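PDB 3OZY: putative mandelate racemase from Bordetella bronchiseptica, which is of unknown function but, as a magnesium- and m-xylarate-binding member of the enolase superfamily, probably acts on sugar-diacid substrates. Local coordinates for residues K87-G91 / E92-N96; V102-A105 / A106-G109; Q275-A278 / S279-G282; A113-D116 / L117-R120. All blocks are in the same frame, centred on the assembly; numbering follows the deposited sequence.

Contact 1: K87-G91 / E92-N96; sequences KVFHG and EVSRN. With MG (magnesium ion), chain D.
Val88 O accepts two backbone bonds at once, from Glu92 N and from Val93 N, where helix 81-97 widens into a pi-type turn at 89-91. The two grips differ: Val93 N comes in almost straight, with an N-H...O angle of 169°, whereas Glu92 N sits above the carbonyl plane. Ser94 N follows in the same i-to-i+5 step and meets a lone pair of Phe89 O in the carbonyl plane at 3.0 Å. Ser94 CB also lies over one face of the Phe89 ring, 3.8 Å from its centroid, a CH-pi contact offset toward the rim. Phe89 CG stands anti to the backbone N (chi1 -180°), which carries the ring forward to that CB. Val88 CG1 packs at 3.6 Å against Val93 CG2 where the helix faces helices 58-73 and 102-122. A water accepts from Arg95 N at 2.9 Å and lies 2.9 Å from Phe89 O, bridging the widened turn, while the Arg95 guanidinium reaches Asn203 O and His385 O of the second subunit. Asn96 ND2 donates nearly straight to Glu92 OE1, 3.0 Å away, from above the carboxylate plane. On the flank, Phe89 CD2 covers the centre of the His90 ring, and His90 NE2 binds a magnesium ion at 2.2 Å together with His86. The widened turn is a pi-bulge in an alpha-helix, here beside a two-histidine metal site.

Contact 2: V102-A105 / A106-G109; sequences VGIA and AMSG
The first turns of helix 102-122, in the N-terminal domain of this enolase-superfamily chain, are joined by i-to-i+4 bonds, and one of their carbonyls takes a second donor from a side chain. Ala106 N donates to Val102 O and Met107 N to Gly103 O, the latter at 2.9 Å. Ile104 O is gripped twice by a single residue: Ser108 N lies 3.0 Å from it and Ser108 OG 2.7 Å, and the two donors arrive from opposite faces of the carbonyl plane. Ser108 OG stands beside its own backbone N, anti to the carbonyl carbon (chi1 -58°), which turns the hydroxyl back along the helix to Ile104 O. The backbone N-H bond is bent, at 142°. A weak bond from Gly282 N also reaches Ser108 OG, so this buried hydroxyl links the helix to the 275-282 loop. On another side Ile104 CD1 approaches Met107 SD to 4.3 Å, and both side chains pack on helix 81-97, Ile104 on Phe89 and Met107 on Trp85 and Val93. Ala106 CB rests 3.5 Å from Gly103 O and faces Ile65 and Ile69 of helix 58-73. Close to the helix start, Val102 packs on Leu97 of the second subunit. A serine hydroxyl returned to the carbonyl four residues earlier is a familiar way to satisfy a buried serine in an alpha-helix.

Contact 3: Q275-A278 / S279-G282; sequences QADA and SRAG
The Asp277 carboxylate is met on one face by Ser279, whose backbone N and OG both reach OD1 from above the plane, at 2.8 and 2.7 Å. The Arg280 guanidinium plane is turned 29° from that carboxylate, yet the two charged groups do not pair: Asp277 OD2 touches the aliphatic Arg280 CD at 3.3 Å. Arg280 bends at chi3 (73°), and its guanidinium is taken up by Glu254 O, Asn255 and Ser53. Asn315 ND2 also bonds to Asp277 OD1 and His304 ND1 to OD2, the latter pairing consistent with the Asp-His dyad of mandelate racemase relatives. A chi1 of -178° brings Asp277 OD1 within reach of Ser279 N and OG. The backbone Asp277 O accepts twice, from Arg280 N well above the carbonyl plane and from Ala281 N at 2.9 Å, nearly along the C=O axis. Ala281 CB closes the turn against Ala276 CB, 3.9 Å away. Gln275 NE2 bonds to Glu227, a magnesium ligand like Glu254, whose carbonyl holds Arg280. An aspartate side chain that accepts the N-H two residues on forms an Asx turn, set here in the loop between strand 273-274 and helix 284-296 of the beta-alpha barrel, beside its magnesium site.

Contact 4: A113-D116 / L117-R120; sequences ALWD and LKGR
Asp116 and Arg120, one helical turn apart, form a salt bridge: Arg120 NE meets Asp116 OD2 at 2.8 Å with an N-H...O angle of 168°. NE comes in on the syn side of that oxygen, but tilted well out of the carboxylate plane, and OD2 lies at the edge of the guanidinium, in its plane, while carboxylate and guanidinium planes stand 78° apart. The second bond, from Arg120 NH2 to Asp116 OD1 at 2.9 Å, is weak because its N-H points poorly at the oxygen. With chi1 at -179°, Asp116 turns its carboxylate past its own carbonyl carbon, toward the C-terminal end of the helix; Arg120 starts beside its own backbone N and runs extended from CG to NE, its CG passing 3.3 Å from Asp116 O. Both carboxylate oxygens have further donors, OD1 the N-H of Leu361 and OD2 that of Val49, and Arg120 NH2 also reaches Phe363 O. This i-to-i+4 ion pair on helix 102-122 thereby ties the N-terminal domain's helix to strand 48-50 of its antiparallel sheet and to Leu361 and Phe363, late in the chain. Further round the helix the Trp115 and Lys118 side chains run alongside each other in one direction, with Trp115 CZ3 4.2 Å from Lys118 CD. The lysine chain kinks at chi3 and chi4, and NZ ends on Ala79 O; Trp115 NE1 bonds to Thr285. Leu117 CB sits 3.3 Å from Ala113 O, and its side chain packs on Val40 and Thr42 of strand 32-42.

How the contacts relate
All four contacts are largely buried, but contacts 2 and 3 consist wholly of buried residues, whereas contacts 1 and 4 include partly exposed ones. Contacts 2 and 4 share helix 102-122: the first end packs on contact 1 through Val88, Val93 and Met107, and the later turns lie against the N-terminal sheet. Contact 3 belongs to the barrel domain and meets contact 2 at Ser108, about 9 Å between centres, so a hydroxyl joins the domains there. Chemistry follows place: contact 1 combines a pi-bulge with one metal site and the second subunit, contact 3 distributes a buried carboxylate among several hydrogen-bond partners near another, and contact 4 alone has a salt bridge between its segments.

Contact 1: K87-G91 / E92-N96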
loop_
_atom_site.group_PDB
_atom_site.type_symbol
_atom_site.label_atom_id
_atom_site.label_comp_id
_atom_site.label_asym_id
_atom_site.label_seq_id
_atom_site.Cartn_x
_atom_site.Cartn_y
_atom_site.Cartn_z
ATOM N N LYS A 87 2.603 -10.919 -13.938
ATOM C CA LYS A 87 4.053 -10.876 -13.932
ATOM C C LYS A 87 4.525 -9.695 -13.079
ATOM O O LYS A 87 5.444 -9.822 -12.262
ATOM C CB LYS A 87 4.587 -10.741 -15.361
ATOM C CG LYS A 87 6.097 -10.761 -15.425
ATOM C CD LYS A 87 6.635 -10.527 -16.824
ATOM C CE LYS A 87 8.151 -10.709 -16.807
ATOM N NZ LYS A 87 8.811 -10.230 -18.052
ATOM N N VAL A 88 3.888 -8.544 -13.259
ATOM C CA VAL A 88 4.282 -7.335 -12.540
ATOM C C VAL A 88 3.901 -7.388 -11.057
ATOM O O VAL A 88 4.709 -7.059 -10.183
ATOM C CB VAL A 88 3.677 -6.094 -13.220
ATOM C CG1 VAL A 88 3.796 -4.855 -12.333
ATOM C CG2 VAL A 88 4.345 -5.857 -14.571
ATOM N N PHE A 89 2.676 -7.820 -10.771
ATOM C CA PHE A 89 2.200 -7.857 -9.387
ATOM C C PHE A 89 3.015 -8.807 -8.512
ATOM O O PHE A 89 3.482 -8.437 -7.435
ATOM C CB PHE A 89 0.710 -8.231 -9.352
ATOM C CG PHE A 89 0.118 -8.295 -7.963
ATOM C CD1 PHE A 89 -0.391 -7.152 -7.353
ATOM C CD2 PHE A 89 0.021 -9.508 -7.294
ATOM C CE1 PHE A 89 -0.948 -7.212 -6.080
ATOM C CE2 PHE A 89 -0.529 -9.576 -6.020
ATOM C CZ PHE A 89 -1.023 -8.426 -5.415
ATOM N N HIS A 90 3.174 -10.043 -8.979
ATOM C CA HIS A 90 3.884 -11.059 -8.205
ATOM C C HIS A 90 5.397 -10.904 -8.292
ATOM O O HIS A 90 6.115 -11.236 -7.345
ATOM C CB HIS A 90 3.474 -12.464 -8.654
ATOM C CG HIS A 90 2.030 -12.757 -8.417
ATOM N ND1 HIS A 90 1.515 -12.949 -7.153
ATOM C CD2 HIS A 90 0.987 -12.862 -9.271
ATOM C CE1 HIS A 90 0.217 -13.168 -7.239
ATOM N NE2 HIS A 90 -0.128 -13.121 -8.511
ATOM N N GLY A 91 5.882 -10.394 -9.419
ATOM C CA GLY A 91 7.315 -10.250 -9.607
ATOM C C GLY A 91 7.907 -9.106 -8.813
ATOM O O GLY A 91 9.011 -9.230 -8.280
ATOM N N GLU A 92 7.173 -7.997 -8.717
ATOM C CA GLU A 92 7.686 -6.776 -8.087
ATOM C C GLU A 92 6.745 -6.065 -7.124
ATOM O O GLU A 92 7.121 -5.757 -6.001
ATOM C CB GLU A 92 8.076 -5.736 -9.149
ATOM C CG GLU A 92 9.415 -5.977 -9.819
ATOM C CD GLU A 92 10.600 -5.511 -8.987
ATOM O OE1 GLU A 92 10.421 -5.110 -7.819
ATOM O OE2 GLU A 92 11.729 -5.543 -9.521
ATOM N N VAL A 93 5.547 -5.728 -7.592
ATOM C CA VAL A 93 4.785 -4.661 -6.943
ATOM C C VAL A 93 4.220 -5.019 -5.567
ATOM O O VAL A 93 4.372 -4.245 -4.621
ATOM C CB VAL A 93 3.685 -4.112 -7.880
ATOM C CG1 VAL A 93 2.780 -3.133 -7.143
ATOM C CG2 VAL A 93 4.317 -3.448 -9.101
ATOM N N SER A 94 3.589 -6.181 -5.438
ATOM C CA SER A 94 2.975 -6.532 -4.165
ATOM C C SER A 94 3.987 -6.475 -3.017
ATOM O O SER A 94 3.818 -5.737 -2.049
ATOM C CB SER A 94 2.335 -7.917 -4.232
ATOM O OG SER A 94 1.740 -8.233 -2.981
ATOM N N ARG A 95 5.069 -7.239 -3.138
ATOM C CA ARG A 95 6.061 -7.268 -2.070
ATOM C C ARG A 95 6.900 -6.000 -2.005
ATOM O O ARG A 95 7.155 -5.479 -0.920
ATOM C CB ARG A 95 6.996 -8.471 -2.213
ATOM C CG ARG A 95 6.331 -9.822 -2.014
ATOM C CD ARG A 95 7.390 -10.940 -2.031
ATOM N NE ARG A 95 6.792 -12.280 -2.032
ATOM C CZ ARG A 95 6.372 -12.918 -3.122
ATOM N NH1 ARG A 95 6.492 -12.362 -4.322
ATOM N NH2 ARG A 95 5.836 -14.127 -3.015
ATOM N N ASN A 96 7.342 -5.508 -3.155
ATOM C CA ASN A 96 8.395 -4.495 -3.162
ATOM C C ASN A 96 7.890 -3.054 -3.227
ATOM O O ASN A 96 8.676 -2.118 -3.075
ATOM C CB ASN A 96 9.431 -4.773 -4.266
ATOM C CG ASN A 96 10.036 -6.173 -4.176
ATOM O OD1 ASN A 96 10.035 -6.804 -3.121
ATOM N ND2 ASN A 96 10.544 -6.665 -5.301
HETATM MG MG MG D . -1.867 -13.569 -9.871
HETATM O O HOH W 1 5.483 -8.919 -5.415
HETATM O O HOH W 2 8.148 -9.983 -5.383
HETATM O O HOH W 3 -1.221 -15.677 -10.936
#

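Contact 2: V102-A105 / A106-G109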
loop_
_atom_site.group_PDB
_atom_site.type_symbol
_atom_site.label_atom_id
_atom_site.label_comp_id
_atom_site.label_asym_id
_atom_site.label_seq_id
_atom_site.Cartn_x
_atom_site.Cartn_y
_atom_site.Cartn_z
ATOM N N VAL A 102 0.683 2.997 -3.771
ATOM C CA VAL A 102 1.012 3.768 -4.961
ATOM C C VAL A 102 1.568 2.882 -6.092
ATOM O O VAL A 102 1.434 3.224 -7.268
ATOM C CB VAL A 102 1.997 4.918 -4.610
ATOM C CG1 VAL A 102 3.322 4.368 -4.087
ATOM C CG2 VAL A 102 2.201 5.853 -5.789
ATOM N N GLY A 103 2.189 1.749 -5.751
ATOM C CA GLY A 103 2.645 0.827 -6.778
ATOM C C GLY A 103 1.490 0.203 -7.552
ATOM O O GLY A 103 1.605 -0.077 -8.748
ATOM N N ILE A 104 0.375 -0.029 -6.867
ATOM C CA ILE A 104 -0.824 -0.534 -7.534
ATOM C C ILE A 104 -1.414 0.531 -8.471
ATOM O O ILE A 104 -1.854 0.210 -9.577
ATOM C CB ILE A 104 -1.880 -1.024 -6.506
ATOM C CG1 ILE A 104 -1.283 -2.095 -5.568
ATOM C CG2 ILE A 104 -3.131 -1.532 -7.223
ATOM C CD1 ILE A 104 -0.980 -3.443 -6.255
ATOM N N ALA A 105 -1.399 1.794 -8.038
ATOM C CA ALA A 105 -1.807 2.883 -8.922
ATOM C C ALA A 105 -0.881 2.952 -10.142
ATOM O O ALA A 105 -1.342 3.060 -11.275
ATOM C CB ALA A 105 -1.833 4.216 -8.168
ATOM N N ALA A 106 0.424 2.854 -9.911
ATOM C CA ALA A 106 1.389 2.817 -11.014
ATOM C C ALA A 106 1.075 1.695 -12.017
ATOM O O ALA A 106 1.050 1.920 -13.232
ATOM C CB ALA A 106 2.823 2.686 -10.468
ATOM N N MET A 107 0.811 0.495 -11.505
ATOM C CA MET A 107 0.434 -0.640 -12.356
ATOM C C MET A 107 -0.802 -0.309 -13.166
ATOM O O MET A 107 -0.960 -0.752 -14.310
ATOM C CB MET A 107 0.077 -1.873 -11.516
ATOM C CG MET A 107 1.224 -2.649 -10.949
ATOM S SD MET A 107 0.600 -4.180 -10.232
ATOM C CE MET A 107 0.062 -5.075 -11.696
ATOM N N SER A 108 -1.720 0.412 -12.529
ATOM C CA SER A 108 -2.985 0.759 -13.156
ATOM C C SER A 108 -2.788 1.632 -14.385
ATOM O O SER A 108 -3.436 1.429 -15.407
ATOM C CB SER A 108 -3.883 1.502 -12.171
ATOM O OG SER A 108 -4.128 0.741 -11.001
ATOM N N GLY A 109 -1.896 2.610 -14.270
ATOM C CA GLY A 109 -1.584 3.499 -15.382
ATOM C C GLY A 109 -1.000 2.733 -16.560
ATOM O O GLY A 109 -1.357 2.969 -17.721
#

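Contact 3: Q275-A278 / S279-G282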
loop_
_atom_site.group_PDB
_atom_site.type_symbol
_atom_site.label_atom_id
_atom_site.label_comp_id
_atom_site.label_asym_id
_atom_site.label_seq_id
_atom_site.Cartn_x
_atom_site.Cartn_y
_atom_site.Cartn_z
ATOM N N GLN A 275 -16.166 1.522 -5.346
ATOM C CA GLN A 275 -15.737 2.655 -6.166
ATOM C C GLN A 275 -14.334 2.496 -6.742
ATOM O O GLN A 275 -13.674 3.474 -7.092
ATOM C CB GLN A 275 -15.875 3.956 -5.387
ATOM C CG GLN A 275 -17.301 4.230 -4.929
ATOM C CD GLN A 275 -17.404 5.557 -4.236
ATOM O OE1 GLN A 275 -16.818 5.759 -3.170
ATOM N NE2 GLN A 275 -18.140 6.484 -4.838
ATOM N N ALA A 276 -13.898 1.247 -6.877
ATOM C CA ALA A 276 -12.606 0.952 -7.498
ATOM C C ALA A 276 -12.443 1.710 -8.817
ATOM O O ALA A 276 -13.283 1.606 -9.710
ATOM C CB ALA A 276 -12.468 -0.539 -7.738
ATOM N N ASP A 277 -11.347 2.452 -8.917
ATOM C CA ASP A 277 -11.016 3.282 -10.070
ATOM C C ASP A 277 -10.050 2.480 -10.940
ATOM O O ASP A 277 -9.031 1.986 -10.450
ATOM C CB ASP A 277 -10.349 4.559 -9.519
ATOM C CG ASP A 277 -9.964 5.584 -10.582
ATOM O OD1 ASP A 277 -9.754 5.243 -11.760
ATOM O OD2 ASP A 277 -9.815 6.774 -10.200
ATOM N N ALA A 278 -10.349 2.337 -12.226
ATOM C CA ALA A 278 -9.445 1.612 -13.120
ATOM C C ALA A 278 -8.009 2.138 -13.079
ATOM O O ALA A 278 -7.066 1.384 -13.329
ATOM C CB ALA A 278 -9.968 1.640 -14.545
ATOM N N SER A 279 -7.850 3.432 -12.786
ATOM C CA SER A 279 -6.529 4.070 -12.773
ATOM C C SER A 279 -5.816 4.033 -11.416
ATOM O O SER A 279 -4.708 4.557 -11.290
ATOM C CB SER A 279 -6.624 5.524 -13.254
ATOM O OG SER A 279 -7.318 6.324 -12.308
ATOM N N ARG A 280 -6.456 3.433 -10.407
ATOM C CA ARG A 280 -5.884 3.361 -9.061
ATOM C C ARG A 280 -5.830 1.943 -8.500
ATOM O O ARG A 280 -4.832 1.556 -7.899
ATOM C CB ARG A 280 -6.681 4.238 -8.073
ATOM C CG ARG A 280 -6.753 5.706 -8.448
ATOM C CD ARG A 280 -7.795 6.469 -7.615
ATOM N NE ARG A 280 -7.405 6.718 -6.224
ATOM C CZ ARG A 280 -6.670 7.749 -5.825
ATOM N NH1 ARG A 280 -6.213 8.617 -6.721
ATOM N NH2 ARG A 280 -6.389 7.921 -4.533
ATOM N N ALA A 281 -6.911 1.182 -8.682
ATOM C CA ALA A 281 -7.115 -0.060 -7.941
ATOM C C ALA A 281 -6.458 -1.266 -8.601
ATOM O O ALA A 281 -6.526 -2.371 -8.056
ATOM C CB ALA A 281 -8.613 -0.306 -7.743
ATOM N N GLY A 282 -5.845 -1.059 -9.764
ATOM C CA GLY A 282 -5.071 -2.100 -10.423
ATOM C C GLY A 282 -5.088 -2.047 -11.943
ATOM O O GLY A 282 -4.286 -2.733 -12.585
#

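Contact 4: A113-D116 / L117-R120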
loop_
_atom_site.group_PDB
_atom_site.type_symbol
_atom_site.label_atom_id
_atom_site.label_comp_id
_atom_site.label_asym_id
_atom_site.label_seq_id
_atom_site.Cartn_x
_atom_site.Cartn_y
_atom_site.Cartn_z
ATOM N N ALA A 113 -2.602 1.806 -20.307
ATOM C CA ALA A 113 -1.845 2.018 -21.541
ATOM C C ALA A 113 -1.825 0.757 -22.410
ATOM O O ALA A 113 -1.905 0.848 -23.637
ATOM C CB ALA A 113 -0.427 2.504 -21.236
ATOM N N LEU A 114 -1.727 -0.417 -21.786
ATOM C CA LEU A 114 -1.746 -1.660 -22.551
ATOM C C LEU A 114 -3.101 -1.869 -23.227
ATOM O O LEU A 114 -3.166 -2.343 -24.354
ATOM C CB LEU A 114 -1.391 -2.855 -21.669
ATOM C CG LEU A 114 0.053 -2.878 -21.163
ATOM C CD1 LEU A 114 0.275 -4.045 -20.224
ATOM C CD2 LEU A 114 1.035 -2.948 -22.337
ATOM N N TRP A 115 -4.188 -1.517 -22.543
ATOM C CA TRP A 115 -5.514 -1.624 -23.142
ATOM C C TRP A 115 -5.695 -0.611 -24.275
ATOM O O TRP A 115 -6.309 -0.917 -25.302
ATOM C CB TRP A 115 -6.616 -1.475 -22.080
ATOM C CG TRP A 115 -6.906 -2.753 -21.349
ATOM C CD1 TRP A 115 -6.441 -3.138 -20.115
ATOM C CD2 TRP A 115 -7.732 -3.819 -21.815
ATOM N NE1 TRP A 115 -6.931 -4.385 -19.789
ATOM C CE2 TRP A 115 -7.737 -4.816 -20.811
ATOM C CE3 TRP A 115 -8.481 -4.025 -22.977
ATOM C CZ2 TRP A 115 -8.457 -6.005 -20.946
ATOM C CZ3 TRP A 115 -9.192 -5.206 -23.109
ATOM C CH2 TRP A 115 -9.172 -6.183 -22.099
ATOM N N ASP A 116 -5.172 0.594 -24.089
ATOM C CA ASP A 116 -5.220 1.602 -25.139
ATOM C C ASP A 116 -4.458 1.088 -26.357
ATOM O O ASP A 116 -4.938 1.170 -27.486
ATOM C CB ASP A 116 -4.640 2.926 -24.622
ATOM C CG ASP A 116 -4.688 4.034 -25.655
ATOM O OD1 ASP A 116 -5.764 4.277 -26.239
ATOM O OD2 ASP A 116 -3.643 4.677 -25.872
ATOM N N LEU A 117 -3.280 0.528 -26.111
ATOM C CA LEU A 117 -2.436 -0.020 -27.164
ATOM C C LEU A 117 -3.180 -1.127 -27.907
ATOM O O LEU A 117 -3.224 -1.148 -29.138
ATOM C CB LEU A 117 -1.132 -0.532 -26.553
ATOM C CG LEU A 117 0.065 -0.811 -27.472
ATOM C CD1 LEU A 117 1.338 -0.869 -26.646
ATOM C CD2 LEU A 117 -0.107 -2.099 -28.275
ATOM N N LYS A 118 -3.795 -2.035 -27.148
ATOM C CA LYS A 118 -4.557 -3.126 -27.746
ATOM C C LYS A 118 -5.695 -2.609 -28.641
ATOM O O LYS A 118 -5.865 -3.066 -29.781
ATOM C CB LYS A 118 -5.101 -4.057 -26.650
ATOM C CG LYS A 118 -5.929 -5.226 -27.170
ATOM C CD LYS A 118 -6.328 -6.167 -26.020
ATOM C CE LYS A 118 -5.163 -7.040 -25.543
ATOM N NZ LYS A 118 -4.986 -8.262 -26.398
ATOM N N GLY A 119 -6.476 -1.658 -28.132
ATOM C CA GLY A 119 -7.536 -1.066 -28.928
ATOM C C GLY A 119 -7.001 -0.383 -30.178
ATOM O O GLY A 119 -7.594 -0.494 -31.247
ATOM N N ARG A 120 -5.887 0.331 -30.054
ATOM C CA ARG A 120 -5.306 0.978 -31.236
ATOM C C ARG A 120 -4.836 -0.057 -32.260
ATOM O O ARG A 120 -5.078 0.094 -33.464
ATOM C CB ARG A 120 -4.194 1.951 -30.844
ATOM C CG ARG A 120 -4.754 3.149 -30.103
ATOM C CD ARG A 120 -3.724 4.157 -29.628
ATOM N NE ARG A 120 -4.325 4.981 -28.581
ATOM C CZ ARG A 120 -5.124 6.022 -28.804
ATOM N NH1 ARG A 120 -5.400 6.389 -30.050
ATOM N NH2 ARG A 120 -5.645 6.701 -27.782
#